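Aromatic-amino-acid aminotransferase (Burkholderia pseudomallei, PDB 4F4E) probably transfers amino groups between aromatic amino acids such as tyrosine and 2-oxoglutarate, using a pyridoxal 5'-phosphate cofactor bound covalently to a lysine of the homodimeric enzyme. Local coordinates at residues F240-E245 with R340-R345; G347-L352 with F363-R368; A355-D360 with A414-L419. All blocks are in the same frame, centred on the assembly; numbering follows the deposited sequence. Where two conformers were deposited one is given.

Contact 1: F240-E245 with R340-R345; sequences FGESIE and RIRAMR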
ATOM      1  N   PHE A 240       6.582  15.118 -18.606  1.00 11.03           N
ATOM      2  CA  PHE A 240       7.863  14.752 -19.246  1.00 11.41           C
ATOM      3  C   PHE A 240       7.856  14.781 -20.782  1.00 11.85           C
ATOM      4  O   PHE A 240       8.914  14.558 -21.411  1.00 11.45           O
ATOM      5  CB  PHE A 240       8.346  13.389 -18.764  1.00 11.40           C
ATOM      6  CG  PHE A 240       8.842  13.403 -17.352  1.00 11.31           C
ATOM      7  CD1 PHE A 240      10.132  13.786 -17.074  1.00 11.51           C
ATOM      8  CD2 PHE A 240       8.011  13.073 -16.306  1.00 11.16           C
ATOM      9  CE1 PHE A 240      10.611  13.790 -15.760  1.00 11.48           C
ATOM     10  CE2 PHE A 240       8.483  13.065 -15.021  1.00 11.43           C
ATOM     11  CZ  PHE A 240       9.778  13.438 -14.747  1.00 11.68           C
ATOM     12  N   GLY A 241       6.683  14.931 -21.375  1.00 11.68           N
ATOM     13  CA  GLY A 241       6.548  14.819 -22.825  1.00 12.40           C
ATOM     14  C   GLY A 241       6.592  16.196 -23.466  1.00 13.37           C
ATOM     15  O   GLY A 241       7.631  16.638 -23.975  1.00 13.78           O
ATOM     16  N   GLU A 242       5.470  16.888 -23.443  1.00 14.30           N
ATOM     17  CA  GLU A 242       5.444  18.251 -23.966  1.00 15.29           C
ATOM     18  C   GLU A 242       5.239  19.303 -22.877  1.00 14.80           C
ATOM     19  O   GLU A 242       5.953  20.324 -22.816  1.00 14.50           O
ATOM     20  CB  GLU A 242       4.347  18.369 -25.021  1.00 17.32           C
ATOM     21  CG  GLU A 242       4.174  19.774 -25.577  1.00 19.68           C
ATOM     22  CD  GLU A 242       5.378  20.247 -26.392  1.00 22.47           C
ATOM     23  OE1 GLU A 242       6.218  19.418 -26.885  1.00 23.80           O
ATOM     24  OE2 GLU A 242       5.466  21.486 -26.575  1.00 26.10           O
ATOM     25  N   SER A 243       4.213  19.107 -22.071  1.00 14.38           N
ATOM     26  CA  SER A 243       3.896  20.011 -20.975  1.00 14.26           C
ATOM     27  C   SER A 243       2.936  19.290 -20.066  1.00 13.90           C
ATOM     28  O   SER A 243       2.345  18.299 -20.452  1.00 13.29           O
ATOM     29  CB  SER A 243       3.233  21.295 -21.481  1.00 14.67           C
ATOM     30  OG  SER A 243       1.974  21.005 -22.108  1.00 14.27           O
ATOM     31  N   ILE A 244       2.734  19.816 -18.867  1.00 13.99           N
ATOM     32  CA  ILE A 244       1.769  19.189 -17.950  1.00 14.37           C
ATOM     33  C   ILE A 244       0.393  19.047 -18.569  1.00 15.15           C
ATOM     34  O   ILE A 244      -0.175  17.948 -18.554  1.00 14.77           O
ATOM     35  CB  ILE A 244       1.721  19.918 -16.605  1.00 14.58           C
ATOM     36  CG1 ILE A 244       3.018  19.658 -15.840  1.00 14.76           C
ATOM     37  CG2 ILE A 244       0.534  19.483 -15.756  1.00 14.78           C
ATOM     38  CD1 ILE A 244       3.375  20.746 -14.837  1.00 15.58           C
ATOM     39  N   GLU A 245      -0.117  20.131 -19.153  1.00 16.44           N
ATOM     40  CA  GLU A 245      -1.424  20.125 -19.772  1.00 17.56           C
ATOM     41  C   GLU A 245      -1.472  19.266 -21.056  1.00 15.65           C
ATOM     42  O   GLU A 245      -2.378  18.460 -21.211  1.00 14.59           O
ATOM     43  CB  GLU A 245      -1.931  21.569 -20.034  1.00 21.40           C
ATOM     44  CG  GLU A 245      -2.233  22.344 -18.738  1.00 25.02           C
ATOM     45  CD  GLU A 245      -3.415  21.750 -17.916  1.00 28.75           C
ATOM     46  OE1 GLU A 245      -4.576  21.842 -18.417  1.00 31.88           O
ATOM     47  OE2 GLU A 245      -3.186  21.210 -16.771  1.00 30.68           O
ATOM     48  N   ARG A 340      16.040  18.766 -19.863  1.00 12.99           N
ATOM     49  CA  ARG A 340      17.369  18.125 -19.801  0.50 13.12           C
ATOM     50  C   ARG A 340      17.351  16.825 -20.581  1.00 12.99           C
ATOM     51  O   ARG A 340      18.272  16.543 -21.321  1.00 13.46           O
ATOM     52  CB  ARG A 340      17.875  17.860 -18.388  0.50 12.79           C
ATOM     53  CG  ARG A 340      19.366  17.552 -18.411  0.50 12.92           C
ATOM     54  CD  ARG A 340      19.803  16.763 -17.210  0.50 12.74           C
ATOM     55  NE  ARG A 340      19.248  15.422 -17.209  0.50 12.36           N
ATOM     56  CZ  ARG A 340      19.338  14.606 -16.176  0.50 12.22           C
ATOM     57  NH1 ARG A 340      19.959  15.019 -15.057  0.50 11.88           N
ATOM     58  NH2 ARG A 340      18.818  13.396 -16.262  0.50 11.88           N
ATOM     59  N   ILE A 341      16.281  16.050 -20.457  1.00 12.30           N
ATOM     60  CA  ILE A 341      16.149  14.833 -21.246  1.00 11.93           C
ATOM     61  C   ILE A 341      16.227  15.117 -22.735  1.00 12.24           C
ATOM     62  O   ILE A 341      16.891  14.405 -23.469  1.00 11.76           O
ATOM     63  CB  ILE A 341      14.860  14.038 -20.898  1.00 11.38           C
ATOM     64  CG1 ILE A 341      14.901  13.516 -19.454  1.00 11.44           C
ATOM     65  CG2 ILE A 341      14.647  12.897 -21.910  1.00 11.20           C
ATOM     66  CD1 ILE A 341      13.501  13.033 -18.978  1.00 11.19           C
ATOM     67  N   ARG A 342      15.521  16.144 -23.181  1.00 12.85           N
ATOM     68  CA  ARG A 342      15.533  16.550 -24.587  1.00 13.94           C
ATOM     69  C   ARG A 342      16.948  16.948 -25.026  1.00 13.94           C
ATOM     70  O   ARG A 342      17.355  16.659 -26.153  1.00 14.37           O
ATOM     71  CB  ARG A 342      14.599  17.735 -24.790  1.00 14.84           C
ATOM     72  CG  ARG A 342      13.117  17.437 -24.673  1.00 16.51           C
ATOM     73  CD  ARG A 342      12.292  18.680 -24.962  1.00 19.04           C
ATOM     74  NE  ARG A 342      10.848  18.428 -24.966  1.00 21.46           N
ATOM     75  CZ  ARG A 342       9.933  19.363 -25.216  1.00 24.12           C
ATOM     76  NH1 ARG A 342      10.289  20.631 -25.465  1.00 27.28           N
ATOM     77  NH2 ARG A 342       8.656  19.039 -25.259  1.00 24.69           N
ATOM     78  N   ALA A 343      17.666  17.631 -24.147  1.00 13.49           N
ATOM     79  CA  ALA A 343      19.035  18.084 -24.471  1.00 13.87           C
ATOM     80  C   ALA A 343      19.945  16.844 -24.659  1.00 13.58           C
ATOM     81  O   ALA A 343      20.842  16.817 -25.539  1.00 14.14           O
ATOM     82  CB  ALA A 343      19.588  18.945 -23.346  1.00 13.67           C
ATOM     83  N   MET A 344      19.705  15.827 -23.841  1.00 12.80           N
ATOM     84  CA  MET A 344      20.521  14.599 -23.897  1.00 12.87           C
ATOM     85  C   MET A 344      20.175  13.820 -25.146  1.00 12.61           C
ATOM     86  O   MET A 344      21.078  13.301 -25.828  1.00 12.55           O
ATOM     87  CB  MET A 344      20.353  13.741 -22.632  1.00 12.56           C
ATOM     88  CG  MET A 344      20.905  14.344 -21.355  1.00 13.42           C
ATOM     89  SD  MET A 344      22.673  14.689 -21.435  1.00 15.45           S
ATOM     90  CE  MET A 344      22.686  16.400 -21.947  1.00 16.44           C
ATOM     91  N   ARG A 345      18.876  13.720 -25.454  1.00 12.78           N
ATOM     92  CA  ARG A 345      18.447  13.084 -26.691  1.00 13.13           C
ATOM     93  C   ARG A 345      19.142  13.768 -27.870  1.00 13.54           C
ATOM     94  O   ARG A 345      19.770  13.111 -28.734  1.00 13.50           O
ATOM     95  CB  ARG A 345      16.923  13.199 -26.895  1.00 13.22           C
ATOM     96  CG  ARG A 345      16.146  12.307 -25.956  1.00 12.85           C
ATOM     97  CD  ARG A 345      14.629  12.418 -26.183  1.00 12.74           C
ATOM     98  NE  ARG A 345      13.877  11.525 -25.295  1.00 12.40           N
ATOM     99  CZ  ARG A 345      13.775  10.212 -25.462  1.00 12.18           C
ATOM    100  NH1 ARG A 345      14.376   9.615 -26.484  1.00 11.94           N
ATOM    101  NH2 ARG A 345      13.065   9.479 -24.590  1.00 12.24           N
TER
HETATM  102  O   HOH W   1      10.133  15.789 -24.517  1.00 26.51           O
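Arg342 binds the loop at Gly241 and Glu242 through one terminal nitrogen. Its NH2 donates to the carbonyl O of Gly241 over 2.9 Å, the donor lying in the carbonyl plane on a lone pair and the N-H pointing at the oxygen with an angle of 152°. The same nitrogen forms a salt bridge with Glu242, NH2 to OE1 3.0 Å, but as a hydrogen bond this one is weak, bent to 123°, with the carboxylate and guanidinium planes turned 38° apart. One water closes the arrangement: it donates to Gly241 O at 2.7 Å and accepts from Arg342 NE at 2.8 Å, so the carbonyl oxygen is gripped both directly and through solvent. The arginine chain runs extended from CG to NE and thus spans the gap from the helix, whereas Glu242 bends at chi2 to bring its carboxylate back to the guanidinium edge. Deeper in, Ile341 CD1 meets Phe240 CD1 at 3.9 Å, the two side chains crossing at about a right angle. Leu334 and Met337, on the same helix as Ile341, also pack on Phe240, and Asp247 accepts hydrogen bonds from the backbone N of Gly241 and of Glu242. The arrangement ties the loop after strand 230-235, part of the large mixed sheet in the fold-type I architecture of these aminotransferases, to the long helix 324-354.

Contact 2: G347-L352 with F363-R368; sequences GLVERL and FINAQR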
ATOM      1  N   GLY A 347      21.718  15.794 -27.977  1.00 15.20           N
ATOM      2  CA  GLY A 347      23.178  15.700 -27.892  1.00 15.10           C
ATOM      3  C   GLY A 347      23.655  14.337 -28.363  1.00 14.54           C
ATOM      4  O   GLY A 347      24.682  14.248 -29.014  1.00 15.64           O
ATOM      5  N   LEU A 348      22.927  13.266 -28.040  1.00 13.47           N
ATOM      6  CA  LEU A 348      23.314  11.930 -28.496  1.00 13.22           C
ATOM      7  C   LEU A 348      23.159  11.840 -30.003  1.00 13.74           C
ATOM      8  O   LEU A 348      24.058  11.377 -30.736  1.00 13.47           O
ATOM      9  CB  LEU A 348      22.528  10.832 -27.777  1.00 12.76           C
ATOM     10  CG  LEU A 348      22.844   9.358 -28.103  1.00 13.05           C
ATOM     11  CD1 LEU A 348      24.289   8.952 -27.765  1.00 12.67           C
ATOM     12  CD2 LEU A 348      21.845   8.447 -27.413  1.00 12.72           C
ATOM     13  N   VAL A 349      22.031  12.328 -30.519  1.00 13.40           N
ATOM     14  CA  VAL A 349      21.845  12.313 -31.967  1.00 14.52           C
ATOM     15  C   VAL A 349      22.951  13.073 -32.702  1.00 15.81           C
ATOM     16  O   VAL A 349      23.532  12.560 -33.657  1.00 16.08           O
ATOM     17  CB  VAL A 349      20.475  12.909 -32.343  1.00 14.15           C
ATOM     18  CG1 VAL A 349      20.324  12.952 -33.860  1.00 14.19           C
ATOM     19  CG2 VAL A 349      19.338  12.060 -31.707  1.00 13.17           C
ATOM     20  N   GLU A 350      23.258  14.280 -32.237  1.00 17.89           N
ATOM     21  CA  GLU A 350      24.297  15.084 -32.893  1.00 19.72           C
ATOM     22  C   GLU A 350      25.643  14.347 -32.898  1.00 18.69           C
ATOM     23  O   GLU A 350      26.374  14.357 -33.908  1.00 18.35           O
ATOM     24  CB  GLU A 350      24.512  16.421 -32.193  1.00 23.21           C
ATOM     25  CG  GLU A 350      23.432  17.486 -32.305  1.00 26.99           C
ATOM     26  CD  GLU A 350      23.606  18.582 -31.223  1.00 31.17           C
ATOM     27  OE1 GLU A 350      24.298  18.350 -30.190  1.00 31.84           O
ATOM     28  OE2 GLU A 350      23.046  19.685 -31.398  1.00 35.37           O
ATOM     29  N   ARG A 351      25.997  13.776 -31.751  1.00 16.68           N
ATOM     30  CA  ARG A 351      27.282  13.115 -31.594  1.00 16.54           C
ATOM     31  C   ARG A 351      27.428  11.875 -32.462  1.00 16.74           C
ATOM     32  O   ARG A 351      28.502  11.640 -33.024  1.00 15.78           O
ATOM     33  CB  ARG A 351      27.513  12.773 -30.119  1.00 16.25           C
ATOM     34  CG  ARG A 351      27.835  14.005 -29.297  1.00 16.46           C
ATOM     35  CD  ARG A 351      27.676  13.710 -27.828  1.00 16.76           C
ATOM     36  NE  ARG A 351      28.187  14.774 -26.995  1.00 17.42           N
ATOM     37  CZ  ARG A 351      27.623  15.968 -26.863  1.00 18.16           C
ATOM     38  NH1 ARG A 351      26.482  16.287 -27.475  1.00 18.20           N
ATOM     39  NH2 ARG A 351      28.209  16.864 -26.109  1.00 18.68           N
ATOM     40  N   LEU A 352      26.344  11.086 -32.578  1.00 16.38           N
ATOM     41  CA  LEU A 352      26.380   9.888 -33.403  1.00 16.97           C
ATOM     42  C   LEU A 352      26.395  10.238 -34.873  1.00 17.78           C
ATOM     43  O   LEU A 352      27.020   9.545 -35.658  1.00 18.34           O
ATOM     44  CB  LEU A 352      25.219   8.954 -33.042  1.00 16.61           C
ATOM     45  CG  LEU A 352      25.342   8.333 -31.653  1.00 16.60           C
ATOM     46  CD1 LEU A 352      24.078   7.610 -31.252  1.00 16.23           C
ATOM     47  CD2 LEU A 352      26.550   7.393 -31.537  1.00 17.23           C
ATOM     48  N   PHE A 363      15.557   9.079 -34.810  1.00 22.76           N
ATOM     49  CA  PHE A 363      14.429   8.616 -34.028  1.00 19.77           C
ATOM     50  C   PHE A 363      14.547   8.883 -32.508  1.00 17.79           C
ATOM     51  O   PHE A 363      13.535   8.971 -31.828  1.00 16.29           O
ATOM     52  CB  PHE A 363      14.178   7.126 -34.248  1.00 20.50           C
ATOM     53  CG  PHE A 363      15.264   6.232 -33.728  1.00 20.73           C
ATOM     54  CD1 PHE A 363      15.248   5.769 -32.416  1.00 19.93           C
ATOM     55  CD2 PHE A 363      16.318   5.839 -34.566  1.00 22.06           C
ATOM     56  CE1 PHE A 363      16.251   4.940 -31.942  1.00 20.56           C
ATOM     57  CE2 PHE A 363      17.310   4.984 -34.092  1.00 21.90           C
ATOM     58  CZ  PHE A 363      17.296   4.569 -32.778  1.00 21.55           C
ATOM     59  N   ILE A 364      15.763   9.051 -32.003  1.00 16.12           N
ATOM     60  CA  ILE A 364      15.955   9.340 -30.580  1.00 15.64           C
ATOM     61  C   ILE A 364      15.330  10.679 -30.241  1.00 14.95           C
ATOM     62  O   ILE A 364      14.867  10.884 -29.130  1.00 14.57           O
ATOM     63  CB  ILE A 364      17.467   9.330 -30.192  1.00 15.86           C
ATOM     64  CG1 ILE A 364      18.046   7.918 -30.366  1.00 16.27           C
ATOM     65  CG2 ILE A 364      17.686   9.780 -28.747  1.00 15.78           C
ATOM     66  CD1 ILE A 364      17.556   6.901 -29.350  1.00 17.51           C
ATOM     67  N   ASN A 365      15.328  11.619 -31.166  1.00 15.19           N
ATOM     68  CA  ASN A 365      14.667  12.897 -30.869  1.00 16.16           C
ATOM     69  C   ASN A 365      13.129  12.859 -30.919  1.00 15.85           C
ATOM     70  O   ASN A 365      12.461  13.717 -30.305  1.00 17.33           O
ATOM     71  CB  ASN A 365      15.169  13.972 -31.815  1.00 17.13           C
ATOM     72  CG  ASN A 365      16.519  14.519 -31.412  1.00 17.75           C
ATOM     73  OD1 ASN A 365      16.868  14.608 -30.223  1.00 17.12           O
ATOM     74  ND2 ASN A 365      17.276  14.953 -32.415  1.00 17.76           N
ATOM     75  N   ALA A 366      12.593  11.856 -31.612  1.00 15.10           N
ATOM     76  CA  ALA A 366      11.144  11.671 -31.790  1.00 15.42           C
ATOM     77  C   ALA A 366      10.545  10.892 -30.634  1.00 14.79           C
ATOM     78  O   ALA A 366       9.366  11.077 -30.299  1.00 14.74           O
ATOM     79  CB  ALA A 366      10.895  10.905 -33.064  1.00 16.46           C
ATOM     80  N   GLN A 367      11.350  10.013 -30.042  1.00 13.71           N
ATOM     81  CA  GLN A 367      10.961   9.312 -28.818  1.00 13.37           C
ATOM     82  C   GLN A 367      10.946  10.266 -27.623  1.00 13.25           C
ATOM     83  O   GLN A 367      11.645  11.283 -27.603  1.00 13.29           O
ATOM     84  CB  GLN A 367      11.819   8.042 -28.610  1.00 12.86           C
ATOM     85  CG  GLN A 367      11.592   7.073 -29.760  1.00 13.54           C
ATOM     86  CD  GLN A 367      12.485   5.862 -29.801  1.00 13.22           C
ATOM     87  OE1 GLN A 367      13.423   5.741 -29.034  1.00 12.81           O
ATOM     88  NE2 GLN A 367      12.181   4.945 -30.723  1.00 13.47           N
ATOM     89  N   ARG A 368      10.078   9.965 -26.663  1.00 13.12           N
ATOM     90  CA  ARG A 368       9.823  10.868 -25.536  1.00 13.49           C
ATOM     91  C   ARG A 368       9.793  10.153 -24.206  1.00 12.33           C
ATOM     92  O   ARG A 368       9.359   9.016 -24.112  1.00 12.23           O
ATOM     93  CB  ARG A 368       8.462  11.565 -25.692  1.00 14.52           C
ATOM     94  CG  ARG A 368       8.329  12.332 -26.969  1.00 16.38           C
ATOM     95  CD  ARG A 368       7.275  13.419 -26.846  1.00 17.59           C
ATOM     96  NE  ARG A 368       6.008  12.796 -26.632  1.00 18.26           N
ATOM     97  CZ  ARG A 368       4.885  13.433 -26.348  1.00 19.06           C
ATOM     98  NH1 ARG A 368       4.828  14.767 -26.314  1.00 19.06           N
ATOM     99  NH2 ARG A 368       3.795  12.709 -26.189  1.00 18.81           N
TER
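Val349 rests its CG2 methyl against both Ile364 and Asn365. The methyl lies 3.6 Å from Ile364 CB, and the two side chains run alongside one another in opposite senses. It is just as near the amide of the next residue, with Val349 CG2 3.6 Å from Asn365 ND2, a packing contact in which the carboxamide lies aslant the valine. Because CG2 stands anti to the carbonyl carbon while CG1 is anti to the backbone N (chi1 177°), the valine presents CG2 to Ile364 and Asn365 together. Val349 CB, 3.8 Å from Asn365 ND2, adds to the same patch. No hydrogen bond joins the two segments, but the amide has a polar partner just outside them: Asn365 ND2 bonds to Asn346 OD1, three residues before Val349 on the long helix. From the same helix, Arg345 NH1 bonds to the carbonyl O of Ile364, so polar contacts flank the apolar one. The short, loosely hydrogen-bonded helix 363-366 is thereby set against helix 324-354. That long helix also meets helix 408-419, where Leu348 packs on Ala412 and Leu352 on Ile415, while beyond the short helix Arg368 pairs through its backbone with Gly209.

Contact 3: A355-D360 with A414-L419; sequences AGIERD and AIAAVL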
ATOM      1  N   ALA A 355      29.981  11.347 -35.556  1.00 20.00           N
ATOM      2  CA  ALA A 355      30.862  10.177 -35.447  1.00 21.83           C
ATOM      3  C   ALA A 355      30.937   9.339 -36.741  1.00 23.64           C
ATOM      4  O   ALA A 355      31.812   8.471 -36.884  1.00 25.63           O
ATOM      5  CB  ALA A 355      30.428   9.290 -34.302  1.00 20.29           C
ATOM      6  N   GLY A 356      30.005   9.586 -37.660  1.00 25.92           N
ATOM      7  CA  GLY A 356      30.035   8.992 -38.985  1.00 27.01           C
ATOM      8  C   GLY A 356      29.360   7.644 -39.038  1.00 28.68           C
ATOM      9  O   GLY A 356      29.509   6.913 -40.021  1.00 29.56           O
ATOM     10  N   ILE A 357      28.633   7.303 -37.981  1.00 29.21           N
ATOM     11  CA  ILE A 357      27.879   6.060 -37.909  1.00 31.23           C
ATOM     12  C   ILE A 357      26.930   5.862 -39.112  1.00 32.68           C
ATOM     13  O   ILE A 357      26.295   6.826 -39.569  1.00 30.84           O
ATOM     14  CB  ILE A 357      27.034   6.010 -36.603  1.00 31.21           C
ATOM     15  CG1 ILE A 357      27.920   5.696 -35.396  1.00 33.72           C
ATOM     16  CG2 ILE A 357      25.928   4.975 -36.721  1.00 34.14           C
ATOM     17  CD1 ILE A 357      29.209   4.929 -35.740  1.00 33.93           C
ATOM     18  N   GLU A 358      26.865   4.604 -39.593  1.00 33.10           N
ATOM     19  CA  GLU A 358      25.919   4.155 -40.626  1.00 36.08           C
ATOM     20  C   GLU A 358      24.464   4.362 -40.178  1.00 34.91           C
ATOM     21  O   GLU A 358      23.734   5.129 -40.794  1.00 35.98           O
ATOM     22  CB  GLU A 358      26.163   2.671 -40.991  1.00 35.49           C
ATOM     23  N   ARG A 359      24.066   3.732 -39.079  1.00 36.17           N
ATOM     24  CA  ARG A 359      22.691   3.916 -38.567  1.00 36.09           C
ATOM     25  C   ARG A 359      22.310   5.385 -38.280  1.00 37.70           C
ATOM     26  O   ARG A 359      23.046   6.111 -37.600  1.00 38.36           O
ATOM     27  CB  ARG A 359      22.460   3.058 -37.309  1.00 37.12           C
ATOM     28  CG  ARG A 359      21.922   1.661 -37.594  1.00 36.28           C
ATOM     29  CD  ARG A 359      21.488   0.970 -36.317  1.00 34.63           C
ATOM     30  NE  ARG A 359      20.213   1.526 -35.837  1.00 35.62           N
ATOM     31  CZ  ARG A 359      19.793   1.509 -34.560  1.00 32.10           C
ATOM     32  NH1 ARG A 359      20.514   0.977 -33.597  1.00 33.05           N
ATOM     33  NH2 ARG A 359      18.637   2.036 -34.243  1.00 30.99           N
ATOM     34  N   ASP A 360      21.153   5.805 -38.794  1.00 37.75           N
ATOM     35  CA  ASP A 360      20.561   7.102 -38.480  1.00 36.23           C
ATOM     36  C   ASP A 360      19.831   7.063 -37.101  1.00 32.40           C
ATOM     37  O   ASP A 360      18.830   6.357 -36.935  1.00 30.07           O
ATOM     38  CB  ASP A 360      19.544   7.495 -39.545  1.00 35.93           C
ATOM     39  CG  ASP A 360      18.798   8.773 -39.193  1.00 40.72           C
ATOM     40  OD1 ASP A 360      19.284   9.517 -38.309  1.00 39.57           O
ATOM     41  OD2 ASP A 360      17.701   9.022 -39.761  1.00 44.81           O
ATOM     42  N   ALA A 414      31.330   5.294 -26.912  1.00 12.07           N
ATOM     43  CA  ALA A 414      31.258   3.844 -26.759  1.00 12.42           C
ATOM     44  C   ALA A 414      30.313   3.243 -27.808  1.00 12.79           C
ATOM     45  O   ALA A 414      30.645   2.260 -28.485  1.00 13.62           O
ATOM     46  CB  ALA A 414      30.843   3.465 -25.362  1.00 11.64           C
ATOM     47  N   ILE A 415      29.156   3.861 -27.999  1.00 13.00           N
ATOM     48  CA  ILE A 415      28.203   3.394 -29.017  1.00 13.41           C
ATOM     49  C   ILE A 415      28.804   3.446 -30.408  1.00 14.25           C
ATOM     50  O   ILE A 415      28.723   2.470 -31.183  1.00 14.51           O
ATOM     51  CB  ILE A 415      26.870   4.161 -28.928  1.00 13.09           C
ATOM     52  CG1 ILE A 415      26.142   3.814 -27.621  1.00 12.73           C
ATOM     53  CG2 ILE A 415      25.963   3.855 -30.131  1.00 13.31           C
ATOM     54  CD1 ILE A 415      24.960   4.692 -27.281  1.00 12.51           C
ATOM     55  N   ALA A 416      29.452   4.557 -30.724  1.00 14.95           N
ATOM     56  CA  ALA A 416      30.150   4.686 -31.995  1.00 15.75           C
ATOM     57  C   ALA A 416      31.196   3.579 -32.216  1.00 16.80           C
ATOM     58  O   ALA A 416      31.330   3.038 -33.352  1.00 18.26           O
ATOM     59  CB  ALA A 416      30.756   6.058 -32.115  1.00 15.65           C
ATOM     60  N   ALA A 417      31.908   3.210 -31.152  1.00 16.19           N
ATOM     61  CA  ALA A 417      32.886   2.160 -31.218  1.00 17.34           C
ATOM     62  C   ALA A 417      32.255   0.795 -31.503  1.00 18.74           C
ATOM     63  O   ALA A 417      32.795   0.039 -32.308  1.00 19.92           O
ATOM     64  CB  ALA A 417      33.733   2.107 -29.973  1.00 16.81           C
ATOM     65  N   VAL A 418      31.146   0.502 -30.843  1.00 18.68           N
ATOM     66  CA  VAL A 418      30.462  -0.790 -30.989  1.00 20.41           C
ATOM     67  C   VAL A 418      29.815  -0.892 -32.373  1.00 22.00           C
ATOM     68  O   VAL A 418      29.824  -1.989 -32.963  1.00 20.99           O
ATOM     69  CB  VAL A 418      29.393  -0.976 -29.914  1.00 20.39           C
ATOM     70  CG1 VAL A 418      28.432  -2.112 -30.248  1.00 22.54           C
ATOM     71  CG2 VAL A 418      30.053  -1.170 -28.544  1.00 19.48           C
ATOM     72  N   LEU A 419      29.285   0.221 -32.889  1.00 21.70           N
ATOM     73  CA  LEU A 419      28.588   0.199 -34.173  1.00 25.98           C
ATOM     74  C   LEU A 419      29.524   0.238 -35.399  1.00 29.16           C
ATOM     75  O   LEU A 419      29.080   0.070 -36.548  1.00 35.60           O
ATOM     76  CB  LEU A 419      27.484   1.268 -34.219  1.00 24.81           C
ATOM     77  CG  LEU A 419      26.283   0.950 -33.319  1.00 25.37           C
ATOM     78  CD1 LEU A 419      25.245   2.032 -33.480  1.00 25.94           C
ATOM     79  CD2 LEU A 419      25.632  -0.414 -33.609  1.00 25.82           C
TER
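Ile357 and Ala416 meet because the isoleucine sets CG1 anti to its carbonyl carbon (chi1 -76°) and then swings CD1 to an unusual chi2 of -25°, away from a staggered position. That last methyl ends over the helical backbone, 3.7 Å from Ala416 O and 3.9 Å from Ala416 CA. It also reaches Ala416 CB at 4.1 Å and, one turn on, Leu419 CB at 4.3 Å, so a single methyl bridges two residues of helix 408-419. Alongside, Ala355 CB touches Ala416 CB at 3.9 Å, methyl against methyl. Between Ala355 and Ile357, Gly356 takes a positive phi of 87° in the Schellman motif that ends helix 324-354; the chain turns there and Ile357 points its side chain at helix 408-419. Around the patch, Leu419 also packs on Phe361 and Leu376, while Arg359 NH2 bonds to the carbonyl O of Ser374. No hydrogen bond or salt bridge crosses between the two segments. The contact therefore rests on dispersion and the exclusion of water by aliphatic groups, and, lying at the surface, it joins the loop after helix 324-354 to the last turns of helix 408-419 by non-directional apolar packing.

The three contacts follow helix 324-354 outward from the body of the chain: their centres lie about 14, 21 and 30 Å from the chain centre, and neighbouring contacts are about 13 Å apart between centres. Contacts 1 and 2 both use this helix and touch directly, whereas contact 3 begins just past its C-terminal end, about 25 Å from contact 1 between centres. Along the chain, contact 1 closes before the other two open, while the segments of contacts 2 and 3 alternate. Leu352 of contact 2 also packs on Ile357, which joins those two contacts. One long helix thus connects a loop that leaves strand 230-235 of the large mixed sheet with the peripheral C-terminal helix 408-419.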